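Local coordinates for protein alpha,alpha-trehalose-phosphate synthase (UDP-forming) (Burkholderia xenovorans, PDB 5V0T) that is a glycosyltransferase of family 20 with the GT-B fold, holding 6-O-phosphono-alpha-D-glucopyranose and uridine-5'-diphosphate in its pocket, at residues A[83-88]-A[116-121]; A[92-97]-A[139-144]. One frame throughout, in Å; residues are numbered along the deposited sequence.

Contact 1 (A[83-88]-A[116-121]); sequences DQYYRG and WRVNAW. With G6P (6-O-phosphono-alpha-D-glucopyranose), chain J.
Two helices cross steeply beside the 6-O-phosphono-alpha-D-glucopyranose pocket, Y85 on 83-88 packing against V118 on 116-121. The axes of these short segments approach to 9.2 Å at 105°, and the apolar packing gathers around Y85 and V118. There V118 CG1 sits over the centre of one face of the Y85 ring, a CH-pi contact with 3.6 Å from CG1 to the ring centroid. The branched valine suits the place: CG1 meets the ring while CG2 reaches Y85 CB, 3.7 Å away. Tyrosine offers V118 a flat face and has its buried hydroxyl satisfied by N17 OD1, while N119 ND2, at the ring edge 3.8 Å from Y85 CE1, bonds to the backbone oxygens of Y115 and, probably, H142.

Beside this apolar contact, R117 and Q84 are joined by hydrogen bonds. R117 leaves its helix with CG anti to the backbone N (chi1 180°) and bends at chi3, which carries the guanidinium across to Q84. NH2 donates to Q84 OE1 at 2.8 Å, the oxygen lying near the guanidinium plane but the donor standing above the plane of the amide carbonyl; NH1 adds a weak second bond to the same oxygen. Arginine's length and several N-H groups suit it to this reach, for NH2 also forms a salt bridge with D81. One residue past Y85, Y86 points its hydroxyl to the ligand and donates to O2P at 2.6 Å. The crossing joins helix 79-98 to helix 109-126, with L77 of strand 70-78 touching both Y85 and V118.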
loop_
_atom_site.group_PDB
_atom_site.type_symbol
_atom_site.label_atom_id
_atom_site.label_comp_id
_atom_site.label_asym_id
_atom_site.label_seq_id
_atom_site.Cartn_x
_atom_site.Cartn_y
_atom_site.Cartn_z
ATOM N N ASP A 83 1.569 -17.237 -13.552
ATOM C CA ASP A 83 0.280 -16.938 -14.176
ATOM C C ASP A 83 -0.888 -17.293 -13.260
ATOM O O ASP A 83 -1.867 -16.541 -13.184
ATOM C CB ASP A 83 0.153 -17.674 -15.508
ATOM C CG ASP A 83 0.958 -17.020 -16.622
ATOM O OD1 ASP A 83 1.218 -15.801 -16.545
ATOM O OD2 ASP A 83 1.327 -17.729 -17.578
ATOM N N GLN A 84 -0.808 -18.418 -12.544
ATOM C CA GLN A 84 -1.969 -18.871 -11.779
ATOM C C GLN A 84 -2.040 -18.200 -10.417
ATOM O O GLN A 84 -3.113 -17.767 -9.982
ATOM C CB GLN A 84 -1.942 -20.394 -11.602
ATOM C CG GLN A 84 -2.111 -21.165 -12.890
ATOM C CD GLN A 84 -1.888 -22.673 -12.730
ATOM O OE1 GLN A 84 -1.728 -23.189 -11.624
ATOM N NE2 GLN A 84 -1.868 -23.376 -13.848
ATOM N N TYR A 85 -0.905 -18.112 -9.734
ATOM C CA TYR A 85 -0.865 -17.659 -8.351
ATOM C C TYR A 85 -0.827 -16.136 -8.256
ATOM O O TYR A 85 -1.553 -15.535 -7.449
ATOM C CB TYR A 85 0.349 -18.289 -7.668
ATOM C CG TYR A 85 1.058 -17.490 -6.596
ATOM C CD1 TYR A 85 0.635 -17.544 -5.272
ATOM C CD2 TYR A 85 2.203 -16.742 -6.895
ATOM C CE1 TYR A 85 1.303 -16.848 -4.276
ATOM C CE2 TYR A 85 2.884 -16.032 -5.900
ATOM C CZ TYR A 85 2.421 -16.106 -4.590
ATOM O OH TYR A 85 3.056 -15.440 -3.581
ATOM N N TYR A 86 -0.007 -15.494 -9.080
ATOM C CA TYR A 86 0.213 -14.056 -8.951
ATOM C C TYR A 86 -0.669 -13.251 -9.900
ATOM O O TYR A 86 -1.509 -12.464 -9.447
ATOM C CB TYR A 86 1.700 -13.751 -9.165
ATOM C CG TYR A 86 2.066 -12.278 -9.222
ATOM C CD1 TYR A 86 2.297 -11.548 -8.059
ATOM C CD2 TYR A 86 2.200 -11.628 -10.441
ATOM C CE1 TYR A 86 2.644 -10.187 -8.116
ATOM C CE2 TYR A 86 2.549 -10.286 -10.512
ATOM C CZ TYR A 86 2.775 -9.571 -9.346
ATOM O OH TYR A 86 3.122 -8.236 -9.438
ATOM N N ARG A 87 -0.499 -13.430 -11.217
ATOM C CA ARG A 87 -1.375 -12.737 -12.159
ATOM C C ARG A 87 -2.816 -13.213 -12.034
ATOM O O ARG A 87 -3.747 -12.438 -12.282
ATOM C CB ARG A 87 -0.900 -12.950 -13.600
ATOM C CG ARG A 87 0.334 -12.168 -13.996
ATOM C CD ARG A 87 0.690 -12.395 -15.468
ATOM N NE ARG A 87 -0.305 -11.848 -16.378
ATOM C CZ ARG A 87 -1.072 -12.581 -17.172
ATOM N NH1 ARG A 87 -0.946 -13.898 -17.169
ATOM N NH2 ARG A 87 -1.959 -11.994 -17.970
ATOM N N GLY A 88 -3.015 -14.479 -11.659
ATOM C CA GLY A 88 -4.333 -15.076 -11.618
ATOM C C GLY A 88 -5.064 -14.760 -10.333
ATOM O O GLY A 88 -5.674 -13.696 -10.207
ATOM N N TRP A 116 -3.176 -22.044 -4.379
ATOM C CA TRP A 116 -3.007 -22.922 -3.225
ATOM C C TRP A 116 -1.739 -23.754 -3.348
ATOM O O TRP A 116 -1.012 -23.949 -2.365
ATOM C CB TRP A 116 -4.224 -23.851 -3.091
ATOM C CG TRP A 116 -4.644 -24.042 -1.676
ATOM C CD1 TRP A 116 -4.341 -25.092 -0.851
ATOM C CD2 TRP A 116 -5.416 -23.128 -0.901
ATOM N NE1 TRP A 116 -4.900 -24.886 0.393
ATOM C CE2 TRP A 116 -5.562 -23.688 0.387
ATOM C CE3 TRP A 116 -6.010 -21.890 -1.175
ATOM C CZ2 TRP A 116 -6.281 -23.056 1.395
ATOM C CZ3 TRP A 116 -6.724 -21.266 -0.179
ATOM C CH2 TRP A 116 -6.858 -21.852 1.095
ATOM N N ARG A 117 -1.471 -24.273 -4.548
ATOM C CA ARG A 117 -0.291 -25.107 -4.766
ATOM C C ARG A 117 1.000 -24.313 -4.589
ATOM O O ARG A 117 1.964 -24.811 -3.995
ATOM C CB ARG A 117 -0.360 -25.735 -6.163
ATOM C CG ARG A 117 0.829 -26.634 -6.521
ATOM C CD ARG A 117 0.821 -27.072 -7.994
ATOM N NE ARG A 117 1.109 -25.942 -8.874
ATOM C CZ ARG A 117 0.221 -25.381 -9.684
ATOM N NH1 ARG A 117 -1.014 -25.865 -9.753
ATOM N NH2 ARG A 117 0.570 -24.343 -10.434
ATOM N N VAL A 118 1.049 -23.078 -5.099
ATOM C CA VAL A 118 2.268 -22.283 -4.988
ATOM C C VAL A 118 2.544 -21.919 -3.532
ATOM O O VAL A 118 3.695 -21.944 -3.084
ATOM C CB VAL A 118 2.170 -21.038 -5.893
ATOM C CG1 VAL A 118 3.300 -20.039 -5.603
ATOM C CG2 VAL A 118 2.191 -21.478 -7.345
ATOM N N ASN A 119 1.497 -21.607 -2.762
ATOM C CA ASN A 119 1.684 -21.388 -1.328
ATOM C C ASN A 119 2.329 -22.595 -0.661
ATOM O O ASN A 119 3.241 -22.452 0.164
ATOM C CB ASN A 119 0.343 -21.072 -0.663
ATOM C CG ASN A 119 0.109 -19.591 -0.525
ATOM O OD1 ASN A 119 0.395 -19.011 0.522
ATOM N ND2 ASN A 119 -0.404 -18.962 -1.582
ATOM N N ALA A 120 1.876 -23.798 -1.002
ATOM C CA ALA A 120 2.466 -24.984 -0.393
ATOM C C ALA A 120 3.911 -25.179 -0.851
ATOM O O ALA A 120 4.775 -25.571 -0.056
ATOM C CB ALA A 120 1.608 -26.211 -0.718
ATOM N N TRP A 121 4.190 -24.915 -2.132
ATOM C CA TRP A 121 5.549 -25.060 -2.654
ATOM C C TRP A 121 6.505 -24.057 -2.009
ATOM O O TRP A 121 7.641 -24.404 -1.647
ATOM C CB TRP A 121 5.534 -24.887 -4.177
ATOM C CG TRP A 121 6.895 -24.881 -4.810
ATOM C CD1 TRP A 121 7.693 -25.957 -5.043
ATOM C CD2 TRP A 121 7.606 -23.738 -5.306
ATOM N NE1 TRP A 121 8.865 -25.562 -5.649
ATOM C CE2 TRP A 121 8.839 -24.203 -5.819
ATOM C CE3 TRP A 121 7.322 -22.367 -5.365
ATOM C CZ2 TRP A 121 9.789 -23.343 -6.381
ATOM C CZ3 TRP A 121 8.261 -21.515 -5.923
ATOM C CH2 TRP A 121 9.481 -22.008 -6.427
HETATM C C1 G6P J . 0.782 -3.153 -2.695
HETATM C C2 G6P J . 0.631 -4.553 -2.126
HETATM C C3 G6P J . 1.995 -5.239 -2.024
HETATM C C4 G6P J . 2.672 -5.214 -3.397
HETATM C C5 G6P J . 2.752 -3.772 -3.902
HETATM C C6 G6P J . 3.468 -3.716 -5.253
HETATM O O1 G6P J . 1.590 -2.418 -1.784
HETATM O O2 G6P J . -0.013 -4.480 -0.841
HETATM O O3 G6P J . 1.774 -6.600 -1.617
HETATM O O4 G6P J . 4.010 -5.744 -3.293
HETATM O O5 G6P J . 1.433 -3.207 -3.975
HETATM O O6 G6P J . 2.812 -4.585 -6.192
HETATM P P G6P J . 3.653 -5.758 -6.909
HETATM O O1P G6P J . 4.566 -5.078 -7.897
HETATM O O2P G6P J . 2.599 -6.641 -7.517
HETATM O O3P G6P J . 4.423 -6.423 -5.790
#

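Contact 2 (A[92-97]-A[139-144]); sequences ATLWPA and HDYHLI. With G6P (6-O-phosphono-alpha-D-glucopyranose), chain J.
Y141 CG lies between its backbone N and carbonyl carbon (chi1 54°), while W95 CG is anti to its own N (chi1 180°), and these two settings bring the phenol end of one side chain against the six-membered ring of the other. The rings meet obliquely, centroids 5.7 Å apart and planes at 52°, with Y141 OH 3.3 Å from W95 CE3. A tyrosine suits this buried spot because its ring lies obliquely against the indole while its hydroxyl bonds to N91 OD1. L94, one residue before W95, meets the loop with its side chain: CB lies 4.0 Å from Y141 CD2, and CD1 comes within 3.3 Å of Y141 O and 4.2 Å of I144 CD1.

Next to this contact, D140 and H142 reach 6-O-phosphono-alpha-D-glucopyranose, and W95 does so from the helix side. D140 OD2 accepts from both O3 and O2 of the sugar, each at 2.6 Å, a use of one carboxylate oxygen that suits two adjacent hydroxyls. H142 turns its ring edge to O3, and W95 CZ3 approaches sugar C2 at 4.0 Å. The backbone N of H164 holds D140 OD1, while D279, bonded to NE1, and R315, in a cation-pi contact, steady W95.

The contact thus sets the end of helix 79-98 against the loop between strand 135-139 and helix 146-152, with Y115 of helix 109-126 touching L94 and I144 and bonding through its hydroxyl to Y141 O.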
loop_
_atom_site.group_PDB
_atom_site.type_symbol
_atom_site.label_atom_id
_atom_site.label_comp_id
_atom_site.label_asym_id
_atom_site.label_seq_id
_atom_site.Cartn_x
_atom_site.Cartn_y
_atom_site.Cartn_z
ATOM N N ALA A 92 -5.979 -10.960 -10.076
ATOM C CA ALA A 92 -7.214 -10.874 -10.844
ATOM C C ALA A 92 -8.443 -11.199 -10.011
ATOM O O ALA A 92 -9.560 -10.857 -10.416
ATOM C CB ALA A 92 -7.169 -11.802 -12.070
ATOM N N THR A 93 -8.266 -11.820 -8.847
ATOM C CA THR A 93 -9.382 -12.089 -7.952
ATOM C C THR A 93 -9.277 -11.278 -6.669
ATOM O O THR A 93 -10.162 -10.458 -6.388
ATOM C CB THR A 93 -9.470 -13.586 -7.622
ATOM O OG1 THR A 93 -9.671 -14.325 -8.831
ATOM C CG2 THR A 93 -10.624 -13.850 -6.653
ATOM N N LEU A 94 -8.216 -11.489 -5.881
ATOM C CA LEU A 94 -8.153 -10.921 -4.535
ATOM C C LEU A 94 -7.995 -9.410 -4.577
ATOM O O LEU A 94 -8.709 -8.686 -3.870
ATOM C CB LEU A 94 -7.004 -11.545 -3.735
ATOM C CG LEU A 94 -7.193 -13.021 -3.357
ATOM C CD1 LEU A 94 -6.010 -13.577 -2.527
ATOM C CD2 LEU A 94 -8.528 -13.227 -2.646
ATOM N N TRP A 95 -7.029 -8.914 -5.361
ATOM C CA TRP A 95 -6.796 -7.468 -5.386
ATOM C C TRP A 95 -8.047 -6.693 -5.771
ATOM O O TRP A 95 -8.428 -5.779 -5.017
ATOM C CB TRP A 95 -5.626 -7.119 -6.315
ATOM C CG TRP A 95 -5.374 -5.623 -6.362
ATOM C CD1 TRP A 95 -5.925 -4.730 -7.227
ATOM C CD2 TRP A 95 -4.520 -4.868 -5.490
ATOM N NE1 TRP A 95 -5.472 -3.454 -6.949
ATOM C CE2 TRP A 95 -4.597 -3.517 -5.897
ATOM C CE3 TRP A 95 -3.672 -5.208 -4.423
ATOM C CZ2 TRP A 95 -3.870 -2.495 -5.263
ATOM C CZ3 TRP A 95 -2.939 -4.191 -3.795
ATOM C CH2 TRP A 95 -3.055 -2.852 -4.213
ATOM N N PRO A 96 -8.742 -6.996 -6.880
ATOM C CA PRO A 96 -9.961 -6.223 -7.177
ATOM C C PRO A 96 -11.049 -6.410 -6.133
ATOM O O PRO A 96 -11.716 -5.434 -5.771
ATOM C CB PRO A 96 -10.386 -6.732 -8.562
ATOM C CG PRO A 96 -9.675 -8.032 -8.739
ATOM C CD PRO A 96 -8.404 -7.929 -7.971
ATOM N N ALA A 97 -11.223 -7.629 -5.606
ATOM C CA ALA A 97 -12.320 -7.882 -4.669
ATOM C C ALA A 97 -12.120 -7.119 -3.368
ATOM O O ALA A 97 -13.059 -6.505 -2.845
ATOM C CB ALA A 97 -12.442 -9.379 -4.389
ATOM N N HIS A 139 3.254 -11.686 5.170
ATOM C CA HIS A 139 2.670 -10.415 4.738
ATOM C C HIS A 139 1.874 -10.559 3.443
ATOM O O HIS A 139 2.429 -10.947 2.408
ATOM C CB HIS A 139 3.757 -9.350 4.566
ATOM C CG HIS A 139 4.349 -8.908 5.869
ATOM N ND1 HIS A 139 4.023 -7.710 6.467
ATOM C CD2 HIS A 139 5.192 -9.538 6.725
ATOM C CE1 HIS A 139 4.659 -7.606 7.621
ATOM N NE2 HIS A 139 5.375 -8.702 7.802
ATOM N N ASP A 140 0.574 -10.243 3.524
ATOM C CA ASP A 140 -0.308 -9.791 2.438
ATOM C C ASP A 140 -1.029 -10.901 1.683
ATOM O O ASP A 140 -0.810 -12.093 1.918
ATOM C CB ASP A 140 0.432 -8.891 1.434
ATOM C CG ASP A 140 -0.370 -7.631 1.111
ATOM O OD1 ASP A 140 -1.445 -7.476 1.727
ATOM O OD2 ASP A 140 0.055 -6.799 0.276
ATOM N N TYR A 141 -1.920 -10.488 0.776
ATOM C CA TYR A 141 -2.993 -11.338 0.281
ATOM C C TYR A 141 -2.511 -12.529 -0.549
ATOM O O TYR A 141 -3.257 -13.506 -0.681
ATOM C CB TYR A 141 -3.949 -10.485 -0.547
ATOM C CG TYR A 141 -3.265 -9.717 -1.658
ATOM C CD1 TYR A 141 -2.609 -8.508 -1.416
ATOM C CD2 TYR A 141 -3.308 -10.185 -2.961
ATOM C CE1 TYR A 141 -1.993 -7.806 -2.446
ATOM C CE2 TYR A 141 -2.711 -9.492 -3.987
ATOM C CZ TYR A 141 -2.051 -8.309 -3.732
ATOM O OH TYR A 141 -1.482 -7.629 -4.792
ATOM N N HIS A 142 -1.302 -12.471 -1.124
ATOM C CA HIS A 142 -0.791 -13.607 -1.893
ATOM C C HIS A 142 -0.646 -14.847 -1.033
ATOM O O HIS A 142 -0.661 -15.973 -1.549
ATOM C CB HIS A 142 0.581 -13.284 -2.497
ATOM C CG HIS A 142 0.682 -11.917 -3.083
ATOM N ND1 HIS A 142 0.837 -10.784 -2.309
ATOM C CD2 HIS A 142 0.668 -11.498 -4.371
ATOM C CE1 HIS A 142 0.889 -9.724 -3.095
ATOM N NE2 HIS A 142 0.796 -10.130 -4.350
ATOM N N LEU A 143 -0.480 -14.665 0.270
ATOM C CA LEU A 143 0.038 -15.718 1.141
ATOM C C LEU A 143 -0.948 -16.087 2.252
ATOM O O LEU A 143 -0.553 -16.605 3.297
ATOM C CB LEU A 143 1.402 -15.294 1.704
ATOM C CG LEU A 143 2.455 -15.081 0.607
ATOM C CD1 LEU A 143 3.699 -14.432 1.171
ATOM C CD2 LEU A 143 2.807 -16.412 -0.054
ATOM N N ILE A 144 -2.240 -15.853 2.017
ATOM C CA ILE A 144 -3.290 -16.245 2.970
ATOM C C ILE A 144 -3.207 -17.726 3.358
ATOM O O ILE A 144 -3.380 -18.033 4.547
ATOM C CB ILE A 144 -4.673 -15.882 2.413
ATOM C CG1 ILE A 144 -4.862 -14.353 2.456
ATOM C CG2 ILE A 144 -5.813 -16.615 3.181
ATOM C CD1 ILE A 144 -6.075 -13.838 1.630
HETATM C C1 G6P J . 0.782 -3.153 -2.695
HETATM C C2 G6P J . 0.631 -4.553 -2.126
HETATM C C3 G6P J . 1.995 -5.239 -2.024
HETATM C C4 G6P J . 2.672 -5.214 -3.397
HETATM C C5 G6P J . 2.752 -3.772 -3.902
HETATM C C6 G6P J . 3.468 -3.716 -5.253
HETATM O O1 G6P J . 1.590 -2.418 -1.784
HETATM O O2 G6P J . -0.013 -4.480 -0.841
HETATM O O3 G6P J . 1.774 -6.600 -1.617
HETATM O O4 G6P J . 4.010 -5.744 -3.293
HETATM O O5 G6P J . 1.433 -3.207 -3.975
HETATM O O6 G6P J . 2.812 -4.585 -6.192
HETATM P P G6P J . 3.653 -5.758 -6.909
HETATM O O1P G6P J . 4.566 -5.078 -7.897
HETATM O O2P G6P J . 2.599 -6.641 -7.517
HETATM O O3P G6P J . 4.423 -6.423 -5.790
#

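Contacts 1 and 2 lie 11 Å apart between centres, on the same side of the chain's centre, and share helix 79-98: its earlier turns pack on helix 109-126, its later ones on the loop after strand 135-139. Along the chain the segments alternate, 83-88, 92-97, 116-121 and then 139-144. The contacts also touch directly, Y85 OH of contact 1 packing on H142 CB of contact 2. Both reach 6-O-phosphono-alpha-D-glucopyranose, contact 1 at the phosphate and contact 2 at the sugar ring. One helix therefore helps to shape both ends of this ligand's pocket in the GT-B fold.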